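Side-chain contacts in phosphoethanolamine N-methyltransferase 1 (Haemonchus contortus, PDB 4KRG), which probably catalyses S-adenosylmethionine-dependent N-methylation of phosphoethanolamine, a step on the nematode route to phosphocholine: residues 17-20 with 21-24; 31-35 with 36-40; 90-93 with 94-98; 127-130 with 131-134; 226-229 with 230-233. All blocks are in the same frame, centred on the assembly; numbering follows the deposited sequence.

Contact 1 (17-20 with 21-24); sequences KTFW and DKYS. With SAH (S-adenosyl-L-homocysteine), chain D.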
# COMPACT_ATOMS: atom_id res chain seq x y z
N LYS A 17 -15.62 21.53 3.36
CA LYS A 17 -16.99 21.46 3.88
C LYS A 17 -18.00 21.97 2.85
O LYS A 17 -19.10 21.41 2.71
CB LYS A 17 -17.09 22.24 5.19
CG LYS A 17 -18.50 22.50 5.68
CD LYS A 17 -19.22 21.22 6.01
CE LYS A 17 -20.53 21.51 6.74
NZ LYS A 17 -21.38 22.52 6.03
N THR A 18 -17.61 23.00 2.10
CA THR A 18 -18.43 23.53 1.01
C THR A 18 -18.56 22.53 -0.14
O THR A 18 -19.64 22.36 -0.70
CB THR A 18 -17.82 24.82 0.43
OG1 THR A 18 -17.42 25.68 1.50
CG2 THR A 18 -18.83 25.54 -0.44
N PHE A 19 -17.46 21.87 -0.48
CA PHE A 19 -17.49 20.83 -1.50
C PHE A 19 -18.47 19.73 -1.09
O PHE A 19 -19.31 19.32 -1.89
CB PHE A 19 -16.10 20.23 -1.71
CG PHE A 19 -16.08 19.06 -2.66
CD1 PHE A 19 -16.04 19.27 -4.03
CD2 PHE A 19 -16.10 17.76 -2.18
CE1 PHE A 19 -16.03 18.19 -4.90
CE2 PHE A 19 -16.08 16.68 -3.04
CZ PHE A 19 -16.05 16.89 -4.41
N TRP A 20 -18.37 19.27 0.15
CA TRP A 20 -19.23 18.19 0.58
C TRP A 20 -20.67 18.63 0.81
O TRP A 20 -21.59 17.82 0.73
CB TRP A 20 -18.64 17.46 1.79
CG TRP A 20 -17.63 16.46 1.35
CD1 TRP A 20 -16.27 16.55 1.46
CD2 TRP A 20 -17.90 15.24 0.67
NE1 TRP A 20 -15.68 15.44 0.91
CE2 TRP A 20 -16.66 14.61 0.41
CE3 TRP A 20 -19.07 14.60 0.24
CZ2 TRP A 20 -16.56 13.39 -0.25
CZ3 TRP A 20 -18.98 13.39 -0.40
CH2 TRP A 20 -17.73 12.79 -0.65
N ASP A 21 -20.86 19.92 1.08
CA ASP A 21 -22.21 20.49 1.15
C ASP A 21 -22.99 20.22 -0.14
O ASP A 21 -24.20 20.03 -0.10
CB ASP A 21 -22.16 22.00 1.41
CG ASP A 21 -21.97 22.33 2.87
OD1 ASP A 21 -22.16 21.44 3.72
OD2 ASP A 21 -21.64 23.50 3.18
N LYS A 22 -22.28 20.19 -1.27
CA LYS A 22 -22.91 19.96 -2.57
C LYS A 22 -23.58 18.59 -2.66
O LYS A 22 -24.43 18.37 -3.52
CB LYS A 22 -21.89 20.13 -3.71
CG LYS A 22 -21.34 21.54 -3.86
CD LYS A 22 -20.48 21.71 -5.12
CE LYS A 22 -19.22 20.85 -5.08
NZ LYS A 22 -18.38 21.04 -6.30
N TYR A 23 -23.21 17.67 -1.77
CA TYR A 23 -23.71 16.30 -1.82
C TYR A 23 -24.70 15.95 -0.71
O TYR A 23 -25.28 14.87 -0.70
CB TYR A 23 -22.54 15.30 -1.86
CG TYR A 23 -21.68 15.46 -3.09
CD1 TYR A 23 -22.01 14.83 -4.28
CD2 TYR A 23 -20.55 16.28 -3.08
CE1 TYR A 23 -21.24 15.00 -5.43
CE2 TYR A 23 -19.77 16.45 -4.22
CZ TYR A 23 -20.13 15.80 -5.39
OH TYR A 23 -19.37 15.95 -6.53
N SER A 24 -24.90 16.87 0.23
CA SER A 24 -25.78 16.62 1.38
C SER A 24 -27.25 16.44 0.99
O SER A 24 -28.06 15.96 1.79
CB SER A 24 -25.63 17.72 2.44
OG SER A 24 -26.21 18.93 1.99
N SAH D . -15.72 7.04 4.58
CA SAH D . -17.06 6.92 3.97
CB SAH D . -17.36 8.23 3.17
CG SAH D . -16.29 8.59 2.14
SD SAH D . -16.48 10.21 1.35
C SAH D . -17.13 5.73 3.11
O SAH D . -16.15 5.36 2.48
OXT SAH D . -18.23 5.32 2.78
C5' SAH D . -15.85 11.40 2.56
C4' SAH D . -16.52 11.55 3.82
O4' SAH D . -15.62 12.17 4.77
C3' SAH D . -17.69 12.44 3.70
O3' SAH D . -18.73 11.96 4.53
C2' SAH D . -17.22 13.72 4.21
O2' SAH D . -18.28 14.47 4.74
C1' SAH D . -16.26 13.31 5.26
N9 SAH D . -15.25 14.37 5.61
C8 SAH D . -14.35 14.94 4.79
N7 SAH D . -13.56 15.71 5.55
C5 SAH D . -13.95 15.64 6.82
C6 SAH D . -13.49 16.23 8.01
N6 SAH D . -12.43 17.10 8.02
N1 SAH D . -14.13 15.92 9.16
C2 SAH D . -15.16 15.08 9.18
N3 SAH D . -15.62 14.50 8.06
C4 SAH D . -15.03 14.76 6.87

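Contact 2 (31-35 with 36-40); sequences SMMLN and QTAQD. With OPE (phosphoric acid mono-(2-amino-ethyl) ester), chain C; SAH (S-adenosyl-L-homocysteine), chain D.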
# COMPACT_ATOMS: atom_id res chain seq x y z
N SER A 31 -22.65 9.44 -3.50
CA SER A 31 -21.86 10.54 -2.94
C SER A 31 -20.63 10.06 -2.19
O SER A 31 -19.54 10.64 -2.31
CB SER A 31 -22.72 11.41 -2.03
OG SER A 31 -23.61 12.20 -2.79
N MSE A 32 -20.80 9.00 -1.40
CA MSE A 32 -19.74 8.43 -0.59
C MSE A 32 -18.57 8.00 -1.44
O MSE A 32 -17.41 8.08 -1.03
CB MSE A 32 -20.25 7.22 0.19
CG MSE A 32 -21.41 7.51 1.12
SE MSE A 32 -21.00 8.94 2.41
CE MSE A 32 -21.70 10.46 1.42
N MSE A 33 -18.88 7.53 -2.64
CA MSE A 33 -17.85 7.01 -3.52
C MSE A 33 -17.61 7.95 -4.69
O MSE A 33 -16.69 7.73 -5.47
CB MSE A 33 -18.25 5.62 -4.01
CG MSE A 33 -18.68 4.70 -2.87
SE MSE A 33 -19.00 2.86 -3.46
CE MSE A 33 -17.18 2.14 -3.31
N LEU A 34 -18.40 9.02 -4.76
CA LEU A 34 -18.34 9.98 -5.87
C LEU A 34 -18.35 9.28 -7.22
O LEU A 34 -17.50 9.51 -8.08
CB LEU A 34 -17.13 10.92 -5.72
CG LEU A 34 -17.26 11.87 -4.52
CD1 LEU A 34 -16.02 12.72 -4.33
CD2 LEU A 34 -18.49 12.76 -4.68
N ASN A 35 -19.34 8.41 -7.40
CA ASN A 35 -19.45 7.54 -8.56
C ASN A 35 -20.90 7.39 -8.94
O ASN A 35 -21.74 7.08 -8.10
CB ASN A 35 -18.86 6.17 -8.23
CG ASN A 35 -18.77 5.26 -9.44
OD1 ASN A 35 -19.78 4.81 -9.96
ND2 ASN A 35 -17.55 4.96 -9.86
N GLN A 36 -21.21 7.60 -10.22
CA GLN A 36 -22.59 7.61 -10.68
C GLN A 36 -23.24 6.24 -10.58
O GLN A 36 -24.46 6.11 -10.58
CB GLN A 36 -22.68 8.12 -12.13
CG GLN A 36 -21.92 9.41 -12.40
CD GLN A 36 -22.36 10.10 -13.69
OE1 GLN A 36 -23.55 10.31 -13.92
NE2 GLN A 36 -21.39 10.46 -14.54
N THR A 37 -22.40 5.20 -10.49
CA THR A 37 -22.88 3.83 -10.41
C THR A 37 -22.26 3.12 -9.21
O THR A 37 -21.78 1.99 -9.32
CB THR A 37 -22.55 3.05 -11.70
OG1 THR A 37 -21.15 3.16 -11.99
CG2 THR A 37 -23.34 3.60 -12.86
N ALA A 38 -22.27 3.79 -8.06
CA ALA A 38 -21.63 3.26 -6.87
C ALA A 38 -22.29 1.96 -6.42
O ALA A 38 -21.68 1.17 -5.70
CB ALA A 38 -21.67 4.29 -5.76
N GLN A 39 -23.52 1.75 -6.85
CA GLN A 39 -24.25 0.52 -6.53
C GLN A 39 -23.46 -0.69 -7.03
O GLN A 39 -23.39 -1.71 -6.34
CB GLN A 39 -25.65 0.57 -7.13
CG GLN A 39 -26.64 -0.46 -6.57
CD GLN A 39 -28.10 -0.10 -6.87
OE1 GLN A 39 -28.58 0.97 -6.47
NE2 GLN A 39 -28.80 -0.98 -7.58
N ASP A 40 -22.84 -0.55 -8.20
CA ASP A 40 -22.03 -1.62 -8.79
C ASP A 40 -20.86 -2.03 -7.91
O ASP A 40 -20.48 -3.20 -7.89
CB ASP A 40 -21.47 -1.17 -10.14
CG ASP A 40 -22.53 -1.07 -11.22
OD1 ASP A 40 -23.63 -1.62 -11.04
OD2 ASP A 40 -22.24 -0.43 -12.26
CA OPE C . -13.79 9.07 -4.01
CB OPE C . -14.87 9.14 -2.97
O1 OPE C . -13.08 9.86 -6.68
O2 OPE C . -10.99 9.67 -5.41
O3 OPE C . -12.01 11.92 -5.74
O4 OPE C . -13.11 10.25 -4.23
N OPE C . -14.52 9.71 -1.70
P OPE C . -12.28 10.45 -5.54
N SAH D . -15.72 7.04 4.58
CA SAH D . -17.06 6.92 3.97
CB SAH D . -17.36 8.23 3.17
CG SAH D . -16.29 8.59 2.14
SD SAH D . -16.48 10.21 1.35
C SAH D . -17.13 5.73 3.11
O SAH D . -16.15 5.36 2.48
OXT SAH D . -18.23 5.32 2.78
C5' SAH D . -15.85 11.40 2.56
C4' SAH D . -16.52 11.55 3.82
O4' SAH D . -15.62 12.17 4.77
C3' SAH D . -17.69 12.44 3.70
O3' SAH D . -18.73 11.96 4.53
C2' SAH D . -17.22 13.72 4.21
O2' SAH D . -18.28 14.47 4.74
C1' SAH D . -16.26 13.31 5.26
N9 SAH D . -15.25 14.37 5.61
C8 SAH D . -14.35 14.94 4.79
N7 SAH D . -13.56 15.71 5.55
C5 SAH D . -13.95 15.64 6.82
C6 SAH D . -13.49 16.23 8.01
N6 SAH D . -12.43 17.10 8.02
N1 SAH D . -14.13 15.92 9.16
C2 SAH D . -15.16 15.08 9.18
N3 SAH D . -15.62 14.50 8.06
C4 SAH D . -15.03 14.76 6.87

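Contact 3 (90-93 with 94-98); sequences SFIE and KNQER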
# COMPACT_ATOMS: atom_id res chain seq x y z
N SER A 90 -26.49 15.99 7.35
CA SER A 90 -27.47 15.09 6.75
C SER A 90 -26.91 13.67 6.60
O SER A 90 -27.65 12.70 6.67
CB SER A 90 -27.96 15.62 5.40
OG SER A 90 -27.23 15.06 4.33
N PHE A 91 -25.60 13.56 6.40
CA PHE A 91 -24.97 12.25 6.28
C PHE A 91 -25.10 11.49 7.60
O PHE A 91 -25.51 10.33 7.61
CB PHE A 91 -23.49 12.37 5.87
CG PHE A 91 -23.29 12.86 4.46
CD1 PHE A 91 -24.36 13.00 3.58
CD2 PHE A 91 -22.01 13.18 4.00
CE1 PHE A 91 -24.15 13.45 2.27
CE2 PHE A 91 -21.81 13.63 2.71
CZ PHE A 91 -22.88 13.76 1.85
N ILE A 92 -24.77 12.16 8.70
CA ILE A 92 -24.91 11.58 10.03
C ILE A 92 -26.37 11.22 10.29
O ILE A 92 -26.67 10.17 10.89
CB ILE A 92 -24.39 12.53 11.13
CG1 ILE A 92 -22.86 12.45 11.23
CG2 ILE A 92 -25.01 12.20 12.47
CD1 ILE A 92 -22.33 11.07 11.62
N GLU A 93 -27.28 12.07 9.84
CA GLU A 93 -28.70 11.79 9.98
C GLU A 93 -29.11 10.53 9.22
O GLU A 93 -29.84 9.70 9.75
CB GLU A 93 -29.54 13.01 9.56
CG GLU A 93 -29.42 14.17 10.52
CD GLU A 93 -30.01 15.44 9.96
OE1 GLU A 93 -30.35 15.47 8.76
OE2 GLU A 93 -30.13 16.42 10.73
N LYS A 94 -28.63 10.39 7.99
CA LYS A 94 -28.88 9.17 7.22
C LYS A 94 -28.24 7.95 7.90
O LYS A 94 -28.82 6.86 7.91
CB LYS A 94 -28.41 9.34 5.77
CG LYS A 94 -28.53 8.10 4.89
CD LYS A 94 -29.91 7.46 4.98
CE LYS A 94 -30.61 7.47 3.63
NZ LYS A 94 -31.69 6.45 3.58
N ASN A 95 -27.05 8.14 8.46
CA ASN A 95 -26.34 7.12 9.24
C ASN A 95 -27.22 6.60 10.39
O ASN A 95 -27.39 5.39 10.57
CB ASN A 95 -25.05 7.75 9.79
CG ASN A 95 -23.99 6.73 10.17
OD1 ASN A 95 -24.30 5.58 10.51
ND2 ASN A 95 -22.74 7.16 10.14
N GLN A 96 -27.77 7.53 11.17
CA GLN A 96 -28.65 7.19 12.29
C GLN A 96 -29.95 6.50 11.89
O GLN A 96 -30.53 5.76 12.68
CB GLN A 96 -29.01 8.45 13.09
CG GLN A 96 -27.83 9.13 13.76
CD GLN A 96 -28.22 10.46 14.38
OE1 GLN A 96 -28.16 11.50 13.73
NE2 GLN A 96 -28.63 10.42 15.65
N GLU A 97 -30.41 6.75 10.67
CA GLU A 97 -31.64 6.14 10.19
C GLU A 97 -31.38 4.69 9.79
O GLU A 97 -32.09 3.78 10.22
CB GLU A 97 -32.20 6.93 9.01
CG GLU A 97 -33.48 6.36 8.43
CD GLU A 97 -34.07 7.25 7.35
OE1 GLU A 97 -33.71 8.45 7.29
OE2 GLU A 97 -34.89 6.75 6.55
N ARG A 98 -30.35 4.48 8.98
CA ARG A 98 -29.96 3.15 8.52
C ARG A 98 -29.65 2.25 9.71
O ARG A 98 -29.95 1.06 9.69
CB ARG A 98 -28.74 3.24 7.61
CG ARG A 98 -28.93 4.10 6.36
CD ARG A 98 -27.61 4.28 5.60
NE ARG A 98 -27.02 2.99 5.24
CZ ARG A 98 -25.92 2.48 5.79
NH1 ARG A 98 -25.28 3.16 6.72
NH2 ARG A 98 -25.48 1.30 5.40

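Contact 4 (127-130 with 131-134); sequences TNWL and MMYL. With SAH (S-adenosyl-L-homocysteine), chain D; OPE (phosphoric acid mono-(2-amino-ethyl) ester), chain C.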
# COMPACT_ATOMS: atom_id res chain seq x y z
N THR A 127 -10.61 4.87 9.08
CA THR A 127 -10.96 5.86 8.09
C THR A 127 -10.93 5.22 6.70
O THR A 127 -10.31 4.18 6.50
CB THR A 127 -10.00 7.06 8.11
OG1 THR A 127 -8.70 6.63 7.69
CG2 THR A 127 -9.92 7.69 9.50
N ASN A 128 -11.62 5.86 5.77
CA ASN A 128 -11.65 5.41 4.38
C ASN A 128 -11.99 6.62 3.53
O ASN A 128 -13.11 7.14 3.61
CB ASN A 128 -12.69 4.28 4.21
CG ASN A 128 -12.68 3.68 2.81
OD1 ASN A 128 -11.87 2.79 2.50
ND2 ASN A 128 -13.58 4.15 1.95
N TRP A 129 -11.02 7.09 2.74
CA TRP A 129 -11.12 8.34 1.98
C TRP A 129 -11.22 9.61 2.86
O TRP A 129 -12.25 10.28 2.84
CB TRP A 129 -12.32 8.32 1.02
CG TRP A 129 -12.23 7.43 -0.18
CD1 TRP A 129 -11.15 7.26 -1.01
CD2 TRP A 129 -13.28 6.62 -0.71
NE1 TRP A 129 -11.47 6.38 -2.02
CE2 TRP A 129 -12.77 5.97 -1.86
CE3 TRP A 129 -14.60 6.38 -0.33
CZ2 TRP A 129 -13.54 5.10 -2.62
CZ3 TRP A 129 -15.36 5.51 -1.09
CH2 TRP A 129 -14.83 4.88 -2.22
N LEU A 130 -10.16 9.94 3.59
CA LEU A 130 -10.22 11.12 4.47
C LEU A 130 -9.00 12.04 4.40
O LEU A 130 -9.16 13.26 4.32
CB LEU A 130 -10.48 10.71 5.92
CG LEU A 130 -10.64 11.88 6.90
CD1 LEU A 130 -11.86 12.73 6.55
CD2 LEU A 130 -10.72 11.38 8.34
N MSE A 131 -7.80 11.47 4.43
CA MSE A 131 -6.57 12.28 4.38
C MSE A 131 -6.52 13.18 3.15
O MSE A 131 -5.98 14.29 3.19
CB MSE A 131 -5.32 11.40 4.42
CG MSE A 131 -5.18 10.49 5.63
SE MSE A 131 -5.21 11.44 7.34
CE MSE A 131 -7.13 11.27 7.70
N MSE A 132 -7.07 12.69 2.04
CA MSE A 132 -7.11 13.44 0.79
C MSE A 132 -7.96 14.71 0.91
O MSE A 132 -7.89 15.58 0.04
CB MSE A 132 -7.68 12.54 -0.31
CG MSE A 132 -9.05 12.01 0.06
SE MSE A 132 -9.58 10.38 -0.88
CE MSE A 132 -10.13 11.18 -2.57
N TYR A 133 -8.76 14.80 1.97
CA TYR A 133 -9.57 15.99 2.22
C TYR A 133 -9.00 16.85 3.35
O TYR A 133 -9.68 17.73 3.88
CB TYR A 133 -11.03 15.61 2.52
CG TYR A 133 -11.69 14.81 1.41
CD1 TYR A 133 -11.90 15.36 0.16
CD2 TYR A 133 -12.11 13.50 1.63
CE1 TYR A 133 -12.50 14.63 -0.85
CE2 TYR A 133 -12.72 12.76 0.62
CZ TYR A 133 -12.90 13.33 -0.62
OH TYR A 133 -13.49 12.61 -1.63
N LEU A 134 -7.74 16.59 3.72
CA LEU A 134 -7.03 17.38 4.71
C LEU A 134 -5.76 17.98 4.10
O LEU A 134 -5.23 17.44 3.15
CB LEU A 134 -6.64 16.52 5.91
CG LEU A 134 -7.77 15.86 6.70
CD1 LEU A 134 -7.22 15.04 7.86
CD2 LEU A 134 -8.73 16.90 7.22
N SAH D . -15.72 7.04 4.58
CA SAH D . -17.06 6.92 3.97
CB SAH D . -17.36 8.23 3.17
CG SAH D . -16.29 8.59 2.14
SD SAH D . -16.48 10.21 1.35
C SAH D . -17.13 5.73 3.11
O SAH D . -16.15 5.36 2.48
OXT SAH D . -18.23 5.32 2.78
C5' SAH D . -15.85 11.40 2.56
C4' SAH D . -16.52 11.55 3.82
O4' SAH D . -15.62 12.17 4.77
C3' SAH D . -17.69 12.44 3.70
O3' SAH D . -18.73 11.96 4.53
C2' SAH D . -17.22 13.72 4.21
O2' SAH D . -18.28 14.47 4.74
C1' SAH D . -16.26 13.31 5.26
N9 SAH D . -15.25 14.37 5.61
C8 SAH D . -14.35 14.94 4.79
N7 SAH D . -13.56 15.71 5.55
C5 SAH D . -13.95 15.64 6.82
C6 SAH D . -13.49 16.23 8.01
N6 SAH D . -12.43 17.10 8.02
N1 SAH D . -14.13 15.92 9.16
C2 SAH D . -15.16 15.08 9.18
N3 SAH D . -15.62 14.50 8.06
C4 SAH D . -15.03 14.76 6.87
CA OPE C . -13.79 9.07 -4.01
CB OPE C . -14.87 9.14 -2.97
O1 OPE C . -13.08 9.86 -6.68
O2 OPE C . -10.99 9.67 -5.41
O3 OPE C . -12.01 11.92 -5.74
O4 OPE C . -13.11 10.25 -4.23
N OPE C . -14.52 9.71 -1.70
P OPE C . -12.28 10.45 -5.54

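Contact 5 (226-229 with 230-233); sequences CNNW and RQVH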
# COMPACT_ATOMS: atom_id res chain seq x y z
N CYS A 226 -12.49 -0.84 -12.17
CA CYS A 226 -12.12 0.52 -12.56
C CYS A 226 -10.72 0.62 -13.15
O CYS A 226 -10.24 1.72 -13.45
CB CYS A 226 -12.26 1.46 -11.37
SG CYS A 226 -13.89 1.41 -10.59
N ASN A 227 -10.06 -0.53 -13.33
CA ASN A 227 -8.67 -0.59 -13.82
C ASN A 227 -7.75 0.38 -13.09
O ASN A 227 -6.81 0.93 -13.67
CB ASN A 227 -8.60 -0.37 -15.34
CG ASN A 227 -8.96 -1.62 -16.13
OD1 ASN A 227 -9.92 -1.61 -16.91
ND2 ASN A 227 -8.20 -2.70 -15.93
N ASN A 228 -8.02 0.58 -11.80
CA ASN A 228 -7.30 1.54 -10.99
C ASN A 228 -6.57 0.85 -9.84
O ASN A 228 -7.21 0.30 -8.94
CB ASN A 228 -8.28 2.60 -10.47
CG ASN A 228 -7.58 3.74 -9.77
OD1 ASN A 228 -6.35 3.80 -9.71
ND2 ASN A 228 -8.37 4.68 -9.26
N TRP A 229 -5.24 0.89 -9.89
CA TRP A 229 -4.38 0.27 -8.88
C TRP A 229 -4.06 1.24 -7.74
O TRP A 229 -3.43 0.86 -6.76
CB TRP A 229 -3.06 -0.17 -9.52
CG TRP A 229 -3.07 -1.52 -10.19
CD1 TRP A 229 -2.43 -2.64 -9.77
CD2 TRP A 229 -3.77 -1.88 -11.39
NE1 TRP A 229 -2.67 -3.68 -10.63
CE2 TRP A 229 -3.50 -3.24 -11.63
CE3 TRP A 229 -4.59 -1.19 -12.29
CZ2 TRP A 229 -4.02 -3.93 -12.74
CZ3 TRP A 229 -5.11 -1.87 -13.38
CH2 TRP A 229 -4.82 -3.23 -13.59
N ARG A 230 -4.49 2.49 -7.89
CA ARG A 230 -4.06 3.56 -6.98
C ARG A 230 -5.05 3.90 -5.87
O ARG A 230 -4.93 4.93 -5.22
CB ARG A 230 -3.70 4.82 -7.78
CG ARG A 230 -2.42 4.69 -8.60
CD ARG A 230 -2.31 5.81 -9.62
NE ARG A 230 -0.92 6.03 -10.05
CZ ARG A 230 -0.54 6.97 -10.90
NH1 ARG A 230 -1.44 7.79 -11.44
NH2 ARG A 230 0.74 7.10 -11.21
N GLN A 231 -6.04 3.03 -5.68
CA GLN A 231 -6.86 3.07 -4.48
C GLN A 231 -6.11 2.25 -3.45
O GLN A 231 -6.18 1.02 -3.44
CB GLN A 231 -8.22 2.45 -4.74
CG GLN A 231 -9.07 3.30 -5.67
CD GLN A 231 -9.47 4.60 -5.02
OE1 GLN A 231 -10.22 4.60 -4.05
NE2 GLN A 231 -8.95 5.71 -5.54
N VAL A 232 -5.36 2.94 -2.59
CA VAL A 232 -4.39 2.27 -1.75
C VAL A 232 -4.78 2.35 -0.29
O VAL A 232 -5.22 3.40 0.19
CB VAL A 232 -2.96 2.84 -1.97
CG1 VAL A 232 -1.92 1.99 -1.25
CG2 VAL A 232 -2.62 2.91 -3.47
N HIS A 233 -4.66 1.23 0.41
CA HIS A 233 -4.94 1.22 1.84
C HIS A 233 -3.86 0.51 2.65
O HIS A 233 -3.05 -0.25 2.11
CB HIS A 233 -6.35 0.70 2.15
CG HIS A 233 -6.57 -0.76 1.88
ND1 HIS A 233 -7.31 -1.56 2.73
CD2 HIS A 233 -6.20 -1.55 0.85
CE1 HIS A 233 -7.37 -2.78 2.24
NE2 HIS A 233 -6.70 -2.81 1.10
O HOH W 1 -6.74 -0.13 -6.26
O HOH W 2 -6.70 6.67 -7.04

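Contact 1 (17-20 with 21-24)
Lys17 and Asp21 form a salt bridge one turn apart near the end of helix 9-21. Lys17 NZ is 2.7 Å from Asp21 OD1 and uses the syn lone pair of that oxygen. A second, weak bond runs from NZ to OD2. The lysine chain is bent at chi2 (64°) and again at chi4 (52°), which curls the ammonium group back to the carboxylate. Ile88 touches both side chains.

Backbone bonds carry the chain out of the helix. Asp21 N donates to Lys17 O at 2.8 Å. Tyr23 N donates to Trp20 O at 3.0 Å as the chain enters a type I turn, Asp21 to Ser24.

The third group is aromatic. Tyr23 CE2 sits over one face of the Phe19 ring, 3.8 Å from Phe19 CZ, with the planes inclined at 55°. Tyr23 CD2 also meets Trp20 CE3 at 4.0 Å. The phenol hydroxyl is bonded to Met175 O. The Trp20 indole has Phe19 CE2 over one face and the ribose C2' of S-adenosylhomocysteine over the other. Trp20 CH2 lies 3.5 Å from the ligand SD.

The charged pair is thus kept apart from a buried aromatic cluster. The indole meets the ribose and sulfur mainly through carbon atoms, so dispersion and shape probably dominate its grip on the cofactor product.

Contact 2 (31-35 with 36-40)
Asn35 reaches forward to Thr37, and its amide oxygen takes two bonds from that residue. The Asn35 CG is anti to the backbone N (chi1 -173°), which carries OD1 along the direction of the following chain. Thr37 N donates to Asn35 OD1 at 2.7 Å, tilted 16° from the carbonyl plane. Thr37 OG1 donates to the same OD1 at 3.0 Å, in that plane. Two donors from one residue should fix the rotation of the amide.

Met33, a selenomethionine at the end of helix 29-33, points toward residues 36-40. It runs straight to its selenium and then turns at chi3. Its SE rests 3.8 Å from Ala38 CB. Ala38 N makes a weak bond to Asn35 O and a further one to Asn30 OD1.

Leu34 points away from residues 36-40 and into the substrate site. Its CD1 is 3.8 Å from O4 of phosphoethanolamine. Met32 O accepts a weak bond from the ligand amine N at 3.4 Å. The same Met32 O lies 3.3 Å from SD of S-adenosylhomocysteine.

Leu34 has positive phi (49°) and is the C-prime residue of a Schellman motif that ends helix 29-33. An Asx turn, from Asn35 OD1 to Thr37 N, follows at once. Together they form the connection to helix 38-50, beside the substrate pocket.

Contact 3 (90-93 with 94-98)
Ile92 and Gln96 are one turn apart on helix 89-98, and their torsions decide which branches touch. Ile92 CG2 is anti to the backbone N. Gln96 CG is anti to its own carbonyl carbon (chi1 -64°), and the chain runs on extended before the amide turns at chi3 (-89°). This helix belongs to the beta-alpha-beta unit of strand 81-86, helix 89-98 and strand 105-109, part of the Rossmann-like methyltransferase fold.

The touch itself is slight. Gln96 OE1 comes 3.5 Å from Ile92 CG2, a carbon-oxygen contact. The aliphatic part of Gln96 lies closer to the backbone, with Gln96 CG 3.3 Å from Ile92 O.

Regular i to i+4 bonds hold the two turns together. Lys94 N donates to Ser90 O at 2.8 Å, and Asn95 N to Phe91 O at the same length. Gln96 N donates to Ile92 O at 2.9 Å. The bond from Glu97 N to Glu93 O is longer, 3.1 Å, and more bent, at 136°.

The buried flank faces the rest of the domain. Phe91 touches S-adenosylhomocysteine and Tyr23, and Ile92 packs on Asp86 and Ile109. Asn95 ND2 makes weak bonds to Gly67 O and Ser84 OG. Glu93 and Glu97 lie on the exposed flank.

On the buried flank, Asn95 CB lies 3.1 Å from Ile92 O of the preceding turn.

Contact 4 (127-130 with 131-134)
Leu130 meets Met131 and Tyr133 within a tight turn after strand 122-126. Its CG is anti to the backbone N (chi1 -177°). From there CD2 lies 3.6 Å from the Met131 methyl CE, while CD1 lies 3.6 Å from the adenine N7 of S-adenosylhomocysteine. Met131, a selenomethionine, bends at chi2 and chi3 to bring that methyl back. Tyr133 N closes the turn with a bond to Leu130 O at 2.8 Å. Glu160 accepts the backbone N-H groups of Leu130, Met131 and Met132.

Trp129 lies alongside Met132, both pointing the same way. Met132 SE is 3.5 Å from Trp129 CD1, an oblique Met-aromatic contact. Over the centre of one indole face sits CB of phosphoethanolamine, 3.7 Å above the plane. Asn128 ND2 lies over the opposite face, toward the rim, and donates to O of S-adenosylhomocysteine. The indole NE1 is bonded to Gln231 OE1. Trp129 O lies in the plane of the Tyr133 ring, at its edge.

The phosphoethanolamine N donates to Tyr133 OH at 3.1 Å and lies 3.5 Å from Trp129 CD2. An electron-rich indole face and a hydroxyl thus meet the amine together. This would suit an amine, which must be unprotonated to accept methyl.

Contact 5 (226-229 with 230-233)
Asn228 turns its amide toward Arg230 and Gln231 just before strand 231-240. From CB the side chain leaves with CG anti to the backbone N (chi1 -172°), which points it forward along the chain. CG then lies 3.8 Å from Arg230 N. The next atom, OD1, accepts the N-H of Arg230 at 2.9 Å. The bond is fairly straight, 157° at the hydrogen, but the donor stands above the carbonyl plane, 49° out of it. OD1 also rests 3.4 Å from Arg230 CB. The other branch, ND2, comes 3.9 Å from Gln231 CG.

ND2 bonds to Ser166 O. It also gives a weak bond to a water that accepts from Gln231 NE2 at 2.9 Å. This water therefore joins the two amides. A second water is placed between main-chain oxygens, 2.8 Å from Asn228 O and 3.1 Å from Gln231 O.

The neighbours carry the arrangement outward. Gln231 OE1 accepts from Arg159 NE, and its NE2 donates to Ser161 OG. Arg230 pairs with Glu164 and bonds to Thr340 OG1.

The bond from Arg230 N to Asn228 OD1 defines an Asx turn. It lies between helix 220-226 and strand 231-240. Asn228 of the turn bonds to Ser166 and the adjoining Gln231 to Ser161, both residues of the phosphoethanolamine pocket.

Contacts 1, 2 and 4 line the paired ligand sites, and each touches S-adenosylhomocysteine. Contacts 2 and 4 also touch phosphoethanolamine. The centres of contacts 1, 2 and 4 lie about 15 to 17 Å apart. Contact 1 meets contact 4 where Trp20 CZ2 is 3.5 Å from Tyr133 OH; the two rings pack edge-to-face. Contact 2 meets contact 4 where Met32 O is 3.3 Å from Trp129 CZ3. Contact 3 touches contact 2 where Phe91 CE2 is 3.4 Å from Met32 CE, and Phe91 also touches S-adenosylhomocysteine. Contact 5 joins contact 4 through Trp129 NE1 and Gln231 OE1, 3.0 Å apart. Contacts 3 and 5 lie farthest apart, about 28 Å between centres.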